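Local coordinates for protein alkylpurine DNA glycosylase AlkC (Pseudomonas fluorescens, PDB 5VHV) that probably excises alkylated purine bases from damaged DNA as a base excision repair glycosylase, reading the lesion without flipping it out of the duplex, at residues A[176-181]-A[195-200]; A[207-212]-A[242-247]; A[213-218]-A[224-229]. All coordinates share one frame; numbering follows the deposited sequence.

Contact 1: A[176-181]-A[195-200]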
loop_
_atom_site.group_PDB
_atom_site.type_symbol
_atom_site.label_atom_id
_atom_site.label_comp_id
_atom_site.label_asym_id
_atom_site.label_seq_id
_atom_site.Cartn_x
_atom_site.Cartn_y
_atom_site.Cartn_z
ATOM N N SER A 176 6.367 4.710 18.627
ATOM C CA SER A 176 6.011 6.062 19.041
ATOM C C SER A 176 5.653 6.931 17.838
ATOM O O SER A 176 4.840 7.856 17.962
ATOM C CB SER A 176 7.141 6.696 19.860
ATOM O OG SER A 176 8.276 6.991 19.085
ATOM N N ILE A 177 6.226 6.647 16.671
ATOM C CA ILE A 177 5.796 7.340 15.460
ATOM C C ILE A 177 4.323 7.082 15.219
ATOM O O ILE A 177 3.534 8.016 15.027
ATOM C CB ILE A 177 6.641 6.910 14.250
ATOM C CG1 ILE A 177 8.049 7.483 14.393
ATOM C CG2 ILE A 177 5.975 7.367 12.932
ATOM C CD1 ILE A 177 9.027 6.971 13.388
ATOM N N LEU A 178 3.924 5.805 15.238
ATOM C CA LEU A 178 2.541 5.498 14.932
ATOM C C LEU A 178 1.615 6.029 16.022
ATOM O O LEU A 178 0.500 6.487 15.727
ATOM C CB LEU A 178 2.370 3.994 14.735
ATOM C CG LEU A 178 3.267 3.365 13.662
ATOM C CD1 LEU A 178 3.045 1.862 13.614
ATOM C CD2 LEU A 178 3.051 3.996 12.313
ATOM N N ASP A 179 2.067 6.014 17.279
ATOM C CA ASP A 179 1.232 6.523 18.362
ATOM C C ASP A 179 0.964 8.012 18.197
ATOM O O ASP A 179 -0.150 8.478 18.479
ATOM C CB ASP A 179 1.893 6.243 19.720
ATOM C CG ASP A 179 1.026 6.679 20.898
ATOM O OD1 ASP A 179 -0.116 6.185 21.012
ATOM O OD2 ASP A 179 1.509 7.511 21.697
ATOM N N HIS A 180 1.978 8.779 17.767
ATOM C CA HIS A 180 1.792 10.209 17.564
ATOM C C HIS A 180 0.761 10.486 16.480
ATOM O O HIS A 180 0.147 11.558 16.474
ATOM C CB HIS A 180 3.089 10.904 17.162
ATOM C CG HIS A 180 4.118 10.990 18.245
ATOM N ND1 HIS A 180 5.472 10.926 17.985
ATOM C CD2 HIS A 180 4.000 11.173 19.581
ATOM C CE1 HIS A 180 6.142 11.045 19.118
ATOM N NE2 HIS A 180 5.273 11.198 20.101
ATOM N N LEU A 181 0.582 9.555 15.540
ATOM C CA LEU A 181 -0.215 9.803 14.345
ATOM C C LEU A 181 -1.580 9.109 14.367
ATOM O O LEU A 181 -2.325 9.210 13.382
ATOM C CB LEU A 181 0.590 9.365 13.108
ATOM C CG LEU A 181 1.948 10.053 12.904
ATOM C CD1 LEU A 181 2.713 9.459 11.692
ATOM C CD2 LEU A 181 1.795 11.551 12.714
ATOM N N ASN A 195 -1.724 1.405 6.888
ATOM C CA ASN A 195 -0.985 0.459 6.054
ATOM C C ASN A 195 0.271 -0.058 6.755
ATOM O O ASN A 195 0.637 -1.230 6.595
ATOM C CB ASN A 195 -0.655 1.098 4.707
ATOM C CG ASN A 195 -1.903 1.254 3.831
ATOM O OD1 ASN A 195 -2.899 0.503 3.966
ATOM N ND2 ASN A 195 -1.874 2.230 2.949
ATOM N N HIS A 196 0.965 0.801 7.499
ATOM C CA HIS A 196 2.098 0.352 8.308
ATOM C C HIS A 196 1.642 -0.691 9.331
ATOM O O HIS A 196 2.242 -1.762 9.460
ATOM C CB HIS A 196 2.741 1.580 8.963
ATOM C CG HIS A 196 4.041 1.331 9.666
ATOM N ND1 HIS A 196 5.081 2.237 9.618
ATOM C CD2 HIS A 196 4.455 0.333 10.481
ATOM C CE1 HIS A 196 6.076 1.806 10.371
ATOM N NE2 HIS A 196 5.731 0.643 10.890
ATOM N N LEU A 197 0.535 -0.428 10.023
ATOM C CA LEU A 197 0.028 -1.406 10.982
ATOM C C LEU A 197 -0.383 -2.717 10.304
ATOM O O LEU A 197 -0.090 -3.797 10.817
ATOM C CB LEU A 197 -1.143 -0.804 11.758
ATOM C CG LEU A 197 -0.730 0.241 12.801
ATOM C CD1 LEU A 197 -1.953 1.038 13.235
ATOM C CD2 LEU A 197 -0.073 -0.396 13.996
ATOM N N ASN A 198 -1.064 -2.648 9.158
ATOM C CA ASN A 198 -1.390 -3.870 8.424
ATOM C C ASN A 198 -0.125 -4.653 8.063
ATOM O O ASN A 198 -0.090 -5.881 8.202
ATOM C CB ASN A 198 -2.221 -3.513 7.182
ATOM C CG ASN A 198 -2.617 -4.718 6.379
ATOM O OD1 ASN A 198 -3.269 -5.632 6.885
ATOM N ND2 ASN A 198 -2.256 -4.718 5.110
ATOM N N ASP A 199 0.935 -3.972 7.616
ATOM C CA ASP A 199 2.226 -4.651 7.431
ATOM C C ASP A 199 2.632 -5.436 8.682
ATOM O O ASP A 199 3.114 -6.569 8.599
ATOM C CB ASP A 199 3.359 -3.656 7.132
ATOM C CG ASP A 199 3.322 -3.032 5.745
ATOM O OD1 ASP A 199 2.456 -3.312 4.890
ATOM O OD2 ASP A 199 4.249 -2.224 5.523
ATOM N N ILE A 200 2.532 -4.803 9.850
ATOM C CA ILE A 200 2.969 -5.455 11.082
ATOM C C ILE A 200 2.144 -6.698 11.337
ATOM O O ILE A 200 2.663 -7.694 11.860
ATOM C CB ILE A 200 2.894 -4.488 12.278
ATOM C CG1 ILE A 200 3.795 -3.268 12.034
ATOM C CG2 ILE A 200 3.300 -5.182 13.578
ATOM C CD1 ILE A 200 3.643 -2.191 13.094
#

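Contact 2: A[207-212]-A[242-247]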
loop_
_atom_site.group_PDB
_atom_site.type_symbol
_atom_site.label_atom_id
_atom_site.label_comp_id
_atom_site.label_asym_id
_atom_site.label_seq_id
_atom_site.Cartn_x
_atom_site.Cartn_y
_atom_site.Cartn_z
ATOM N N TRP A 207 0.659 -8.197 18.534
ATOM C CA TRP A 207 1.151 -6.890 18.953
ATOM C C TRP A 207 0.229 -5.780 18.469
ATOM O O TRP A 207 -0.086 -4.849 19.223
ATOM C CB TRP A 207 2.573 -6.670 18.436
ATOM C CG TRP A 207 3.192 -5.417 18.949
ATOM C CD1 TRP A 207 3.996 -5.293 20.055
ATOM C CD2 TRP A 207 3.081 -4.106 18.385
ATOM N NE1 TRP A 207 4.382 -3.987 20.208
ATOM C CE2 TRP A 207 3.830 -3.235 19.204
ATOM C CE3 TRP A 207 2.415 -3.582 17.277
ATOM C CZ2 TRP A 207 3.924 -1.868 18.950
ATOM C CZ3 TRP A 207 2.510 -2.223 17.024
ATOM C CH2 TRP A 207 3.265 -1.383 17.861
ATOM N N VAL A 208 -0.217 -5.860 17.213
ATOM C CA VAL A 208 -1.153 -4.872 16.685
ATOM C C VAL A 208 -2.492 -4.964 17.412
ATOM O O VAL A 208 -3.107 -3.942 17.732
ATOM C CB VAL A 208 -1.329 -5.068 15.169
ATOM C CG1 VAL A 208 -2.427 -4.160 14.626
ATOM C CG2 VAL A 208 -0.015 -4.850 14.420
ATOM N N LEU A 209 -2.976 -6.182 17.663
ATOM C CA LEU A 209 -4.257 -6.345 18.339
ATOM C C LEU A 209 -4.206 -5.758 19.740
ATOM O O LEU A 209 -5.107 -5.017 20.151
ATOM C CB LEU A 209 -4.647 -7.824 18.389
ATOM C CG LEU A 209 -4.994 -8.426 17.023
ATOM C CD1 LEU A 209 -4.899 -9.965 17.089
ATOM C CD2 LEU A 209 -6.382 -7.988 16.572
ATOM N N SER A 210 -3.145 -6.060 20.483
ATOM C CA SER A 210 -2.999 -5.485 21.811
ATOM C C SER A 210 -2.927 -3.965 21.745
ATOM O O SER A 210 -3.542 -3.269 22.568
ATOM C CB SER A 210 -1.760 -6.062 22.494
ATOM O OG SER A 210 -1.957 -7.429 22.812
ATOM N N LEU A 211 -2.166 -3.431 20.784
ATOM C CA LEU A 211 -2.058 -1.984 20.629
ATOM C C LEU A 211 -3.428 -1.354 20.438
ATOM O O LEU A 211 -3.809 -0.429 21.164
ATOM C CB LEU A 211 -1.160 -1.652 19.434
ATOM C CG LEU A 211 -0.846 -0.167 19.206
ATOM C CD1 LEU A 211 0.160 0.332 20.255
ATOM C CD2 LEU A 211 -0.325 0.089 17.786
ATOM N N ILE A 212 -4.190 -1.850 19.460
ATOM C CA ILE A 212 -5.454 -1.210 19.129
ATOM C C ILE A 212 -6.494 -1.463 20.219
ATOM O O ILE A 212 -7.397 -0.642 20.439
ATOM C CB ILE A 212 -5.896 -1.670 17.726
ATOM C CG1 ILE A 212 -4.866 -1.225 16.687
ATOM C CG2 ILE A 212 -7.250 -1.097 17.379
ATOM C CD1 ILE A 212 -5.184 -1.700 15.256
ATOM N N LEU A 242 -12.227 -8.868 14.784
ATOM C CA LEU A 242 -13.655 -8.673 14.571
ATOM C C LEU A 242 -14.312 -8.015 15.783
ATOM O O LEU A 242 -15.213 -7.179 15.636
ATOM C CB LEU A 242 -14.319 -10.015 14.257
ATOM C CG LEU A 242 -14.040 -10.492 12.820
ATOM C CD1 LEU A 242 -14.260 -12.007 12.681
ATOM C CD2 LEU A 242 -14.918 -9.731 11.856
ATOM N N THR A 243 -13.873 -8.380 16.988
ATOM C CA THR A 243 -14.455 -7.801 18.191
ATOM C C THR A 243 -14.193 -6.300 18.247
ATOM O O THR A 243 -15.064 -5.519 18.653
ATOM C CB THR A 243 -13.896 -8.503 19.435
ATOM O OG1 THR A 243 -14.286 -9.886 19.442
ATOM C CG2 THR A 243 -14.421 -7.854 20.734
ATOM N N LEU A 244 -12.998 -5.872 17.843
ATOM C CA LEU A 244 -12.729 -4.440 17.790
ATOM C C LEU A 244 -13.670 -3.736 16.820
ATOM O O LEU A 244 -13.982 -2.563 17.012
ATOM C CB LEU A 244 -11.258 -4.190 17.401
ATOM C CG LEU A 244 -10.272 -4.426 18.540
ATOM C CD1 LEU A 244 -8.879 -4.601 17.980
ATOM C CD2 LEU A 244 -10.308 -3.283 19.541
ATOM N N MET A 245 -14.144 -4.436 15.788
ATOM C CA MET A 245 -15.091 -3.867 14.841
ATOM C C MET A 245 -16.545 -4.040 15.268
ATOM O O MET A 245 -17.445 -3.647 14.518
ATOM C CB MET A 245 -14.882 -4.500 13.457
ATOM C CG MET A 245 -13.476 -4.303 12.916
ATOM S SD MET A 245 -13.147 -2.565 12.599
ATOM C CE MET A 245 -12.191 -2.081 14.022
ATOM N N GLY A 246 -16.796 -4.589 16.451
ATOM C CA GLY A 246 -18.152 -4.810 16.914
ATOM C C GLY A 246 -18.851 -6.006 16.318
ATOM O O GLY A 246 -20.068 -6.158 16.520
ATOM N N ALA A 247 -18.111 -6.878 15.626
ATOM C CA ALA A 247 -18.654 -8.032 14.918
ATOM C C ALA A 247 -17.962 -9.330 15.339
ATOM O O ALA A 247 -17.780 -10.247 14.532
ATOM C CB ALA A 247 -18.533 -7.820 13.409
#

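Contact 3: A[213-218]-A[224-229]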
loop_
_atom_site.group_PDB
_atom_site.type_symbol
_atom_site.label_atom_id
_atom_site.label_comp_id
_atom_site.label_asym_id
_atom_site.label_seq_id
_atom_site.Cartn_x
_atom_site.Cartn_y
_atom_site.Cartn_z
ATOM N N GLU A 213 -6.353 -2.548 20.976
ATOM C CA GLU A 213 -7.218 -2.728 22.131
ATOM C C GLU A 213 -6.995 -1.649 23.195
ATOM O O GLU A 213 -7.835 -1.490 24.084
ATOM C CB GLU A 213 -7.007 -4.132 22.711
ATOM C CG GLU A 213 -7.667 -5.207 21.839
ATOM C CD GLU A 213 -7.251 -6.619 22.177
ATOM O OE1 GLU A 213 -6.397 -6.808 23.069
ATOM O OE2 GLU A 213 -7.782 -7.544 21.525
ATOM N N GLY A 214 -5.890 -0.908 23.125
ATOM C CA GLY A 214 -5.650 0.209 24.017
ATOM C C GLY A 214 -6.084 1.550 23.464
ATOM O O GLY A 214 -5.965 2.573 24.147
ATOM N N TRP A 215 -6.612 1.572 22.248
ATOM C CA TRP A 215 -6.970 2.807 21.569
ATOM C C TRP A 215 -8.393 3.222 21.906
ATOM O O TRP A 215 -9.239 2.409 22.286
ATOM C CB TRP A 215 -6.855 2.638 20.056
ATOM C CG TRP A 215 -5.505 2.714 19.516
ATOM C CD1 TRP A 215 -4.328 2.812 20.203
ATOM C CD2 TRP A 215 -5.172 2.699 18.133
ATOM N NE1 TRP A 215 -3.273 2.868 19.314
ATOM C CE2 TRP A 215 -3.771 2.795 18.037
ATOM C CE3 TRP A 215 -5.931 2.628 16.958
ATOM C CZ2 TRP A 215 -3.111 2.818 16.812
ATOM C CZ3 TRP A 215 -5.277 2.638 15.744
ATOM C CH2 TRP A 215 -3.877 2.732 15.678
ATOM N N ASN A 216 -8.654 4.514 21.745
ATOM C CA ASN A 216 -9.998 5.053 21.907
ATOM C C ASN A 216 -10.655 5.104 20.536
ATOM O O ASN A 216 -10.388 6.007 19.733
ATOM C CB ASN A 216 -9.962 6.432 22.541
ATOM C CG ASN A 216 -11.299 7.131 22.445
ATOM O OD1 ASN A 216 -12.339 6.485 22.448
ATOM N ND2 ASN A 216 -11.274 8.451 22.326
ATOM N N LEU A 217 -11.521 4.135 20.264
ATOM C CA LEU A 217 -12.128 4.051 18.949
ATOM C C LEU A 217 -13.376 4.915 18.828
ATOM O O LEU A 217 -14.034 4.883 17.785
ATOM C CB LEU A 217 -12.436 2.595 18.608
ATOM C CG LEU A 217 -11.223 1.659 18.610
ATOM C CD1 LEU A 217 -11.607 0.291 18.062
ATOM C CD2 LEU A 217 -10.017 2.224 17.843
ATOM N N GLU A 218 -13.706 5.700 19.860
ATOM C CA GLU A 218 -14.740 6.717 19.717
ATOM C C GLU A 218 -14.244 7.904 18.901
ATOM O O GLU A 218 -15.059 8.670 18.382
ATOM C CB GLU A 218 -15.221 7.181 21.095
ATOM C CG GLU A 218 -15.735 6.050 21.972
ATOM C CD GLU A 218 -17.013 5.435 21.437
ATOM O OE1 GLU A 218 -17.765 6.144 20.734
ATOM O OE2 GLU A 218 -17.266 4.244 21.718
ATOM N N TRP A 224 -11.164 4.691 12.060
ATOM C CA TRP A 224 -10.912 4.407 10.652
ATOM C C TRP A 224 -9.556 3.738 10.470
ATOM O O TRP A 224 -9.430 2.735 9.742
ATOM C CB TRP A 224 -10.982 5.698 9.831
ATOM C CG TRP A 224 -10.848 5.475 8.344
ATOM C CD1 TRP A 224 -11.869 5.366 7.432
ATOM C CD2 TRP A 224 -9.625 5.342 7.591
ATOM N NE1 TRP A 224 -11.355 5.169 6.167
ATOM C CE2 TRP A 224 -9.983 5.146 6.239
ATOM C CE3 TRP A 224 -8.269 5.373 7.929
ATOM C CZ2 TRP A 224 -9.024 4.993 5.225
ATOM C CZ3 TRP A 224 -7.314 5.192 6.920
ATOM C CH2 TRP A 224 -7.700 5.008 5.590
ATOM N N ILE A 225 -8.534 4.258 11.154
ATOM C CA ILE A 225 -7.217 3.626 11.097
ATOM C C ILE A 225 -7.312 2.181 11.563
ATOM O O ILE A 225 -6.738 1.273 10.947
ATOM C CB ILE A 225 -6.195 4.419 11.937
ATOM C CG1 ILE A 225 -5.911 5.787 11.288
ATOM C CG2 ILE A 225 -4.906 3.638 12.085
ATOM C CD1 ILE A 225 -4.971 6.674 12.096
ATOM N N ALA A 226 -8.037 1.944 12.661
ATOM C CA ALA A 226 -8.150 0.591 13.190
ATOM C C ALA A 226 -8.763 -0.355 12.168
ATOM O O ALA A 226 -8.265 -1.469 11.964
ATOM C CB ALA A 226 -8.974 0.594 14.472
ATOM N N ARG A 227 -9.853 0.063 11.518
ATOM C CA ARG A 227 -10.511 -0.833 10.573
ATOM C C ARG A 227 -9.588 -1.193 9.412
ATOM O O ARG A 227 -9.583 -2.336 8.949
ATOM C CB ARG A 227 -11.808 -0.222 10.034
ATOM C CG ARG A 227 -12.488 -1.169 9.015
ATOM C CD ARG A 227 -13.933 -0.820 8.681
ATOM N NE ARG A 227 -14.821 -0.816 9.846
ATOM C CZ ARG A 227 -15.542 -1.852 10.279
ATOM N NH1 ARG A 227 -15.503 -3.033 9.675
ATOM N NH2 ARG A 227 -16.315 -1.702 11.339
ATOM N N HIS A 228 -8.812 -0.231 8.914
ATOM C CA HIS A 228 -7.956 -0.514 7.770
ATOM C C HIS A 228 -6.641 -1.170 8.174
ATOM O O HIS A 228 -6.093 -1.948 7.397
ATOM C CB HIS A 228 -7.772 0.776 6.981
ATOM C CG HIS A 228 -9.051 1.215 6.350
ATOM N ND1 HIS A 228 -9.431 0.813 5.088
ATOM C CD2 HIS A 228 -10.088 1.928 6.849
ATOM C CE1 HIS A 228 -10.625 1.309 4.813
ATOM N NE2 HIS A 228 -11.050 1.982 5.867
ATOM N N ALA A 229 -6.170 -0.916 9.394
ATOM C CA ALA A 229 -5.006 -1.609 9.931
ATOM C C ALA A 229 -5.285 -3.095 10.078
ATOM O O ALA A 229 -4.405 -3.930 9.850
ATOM C CB ALA A 229 -4.649 -1.024 11.300
#

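Contact 1: A[176-181]-A[195-200]
Leu-178 lays both of its methyl groups on one face of the His-196 imidazole, and the two side chains meet at about a right angle. CD2 makes the CH-pi contact, 4.0 Å from the centroid of the His-196 ring and 20° off its normal, displaced toward the ND1 side of the rim. The other methyl, CD1, stands 3.8 Å from CD2 of the same ring. The histidine swings out to receive them because its CG lies anti to the backbone N (chi1 -171°). Two aliphatic neighbours also meet Leu-178 CD1: Leu-197, whose side chain runs past Leu-178 in the opposite direction and brings its CD2 to 3.9 Å from that methyl, and Ile-200, whose CD1 is 4.1 Å from it. One leucine thus touches three residues of 195-200. The ring's rotation is fixed from two directions, by the leucine over its face and by a hydrogen bond from ND1 to the backbone O of Ser-151. With an alanine in place of His-196 the Leu-178 methyls would probably lose the ring face they lie on, and the Ser-151 carbonyl this donor. The axes of the two segments come no closer than 11.6 Å and run at 138°, nearer antiparallel than parallel, so long side chains bridge the gap. Here two helices within the DNA alkylation repair family region meet close to the bound DNA, where Asn-198 ND2 bonds a phosphate. Helix 128-138 packs on Ile-177, helix 144-152 touches Leu-178 and Leu-181, and helix 205-213 covers Leu-197 and Ile-200.

Contact 2: A[207-212]-A[242-247]
Leu-244 reaches from the last turn of its helix to the side of helix 205-213, and its CD1 methyl does most of the touching. The tight part is with Ile-212: Leu-244 CD1 lies 3.9 Å from CG2 and 4.2 Å from CB of that isoleucine. CG2 of Ile-212 is anti to its backbone N, with CG1 beside that N (chi1 -62°), which brings the shorter branch to the leucine. The second methyl, CD2, rests 4.0 Å from the backbone O of Ile-212, so the leucine's fork straddles side chain and main chain. Just beyond Leu-244 the helix closes in a Schellman motif: Gly-246 takes a positive phi of 78°, Ala-247 N bonds back to Leu-242 O at 2.9 Å, and Gly-246 N to Thr-243 O at 3.0 Å. This cap ends the last helix before the chain enters the beta sheet. The looser part lies one turn back on the partner helix, where CD2 of Leu-209 comes only to 4.4 Å from CD1 of Leu-244. The exposed Ser-210 starts its side chain away from 242-247, with OG bonded to Glu-206 O and Arg-240 NH2. Ile-212 is buried further by Ala-226 and Ala-229 of helix 220-229, whereas Leu-244 stays partly exposed.

Contact 3: A[213-218]-A[224-229]
The loop 213-218 runs alongside helix 220-229, with the CA atoms of Leu-217 and Ala-226 nearest each other at 7.8 Å. Trp-215 and Asn-216 adopt extended backbone angles, and after them the chain turns: OD1 of Asn-216 accepts from Glu-218 N at 3.0 Å in an Asx turn. That N-H approaches from above the carbonyl plane, 58° out of it. Trp-215 meets the helix with the edge of its six-membered ring. CZ3 and CH2 each lie 3.8 Å from CG2 of Ile-225, this methyl lying near the indole plane at the ring's edge, and the two side chains cross at about a right angle. CZ3 also comes to 4.2 Å from the backbone N of Ala-226. The indole points at the helix because CG is anti to the carbonyl carbon (chi1 -79°). Beside it, Leu-217 presents CD2 to CB of Ala-226 at 3.9 Å, and the small alanine lets the loop lie close. Leu-197 of helix 187-201 also packs on the indole, while His-228 of helix 220-229 packs against a phosphate of the bound DNA. Two antiparallel helices, 205-213 and 220-229, are thus joined by a loop folded onto the second, consistent with the HEAT-like helical architecture of the DNA alkylation repair family.

In the fold
Along the chain contact 1 comes first, closing before the other two open; contact 3 then falls wholly within the span between the two segments of contact 2. Their centres lie about 14 Å (1 to 2), about 11 Å (1 to 3) and about 7 Å (2 to 3) apart, all on one side of the chain's centre. Ile-200 packs on Val-208 between contacts 1 and 2, Leu-197 on Ala-229 between 1 and 3, and Met-245 on Arg-227 between 2 and 3. Helical packing thus runs unbroken from the DNA-facing side, where the nearest atoms of contacts 1 and 3 are about 3 Å and about 4 Å from the DNA, to contact 2, about 10 Å away, where helix 239-244 leads to the C-terminal beta sheet.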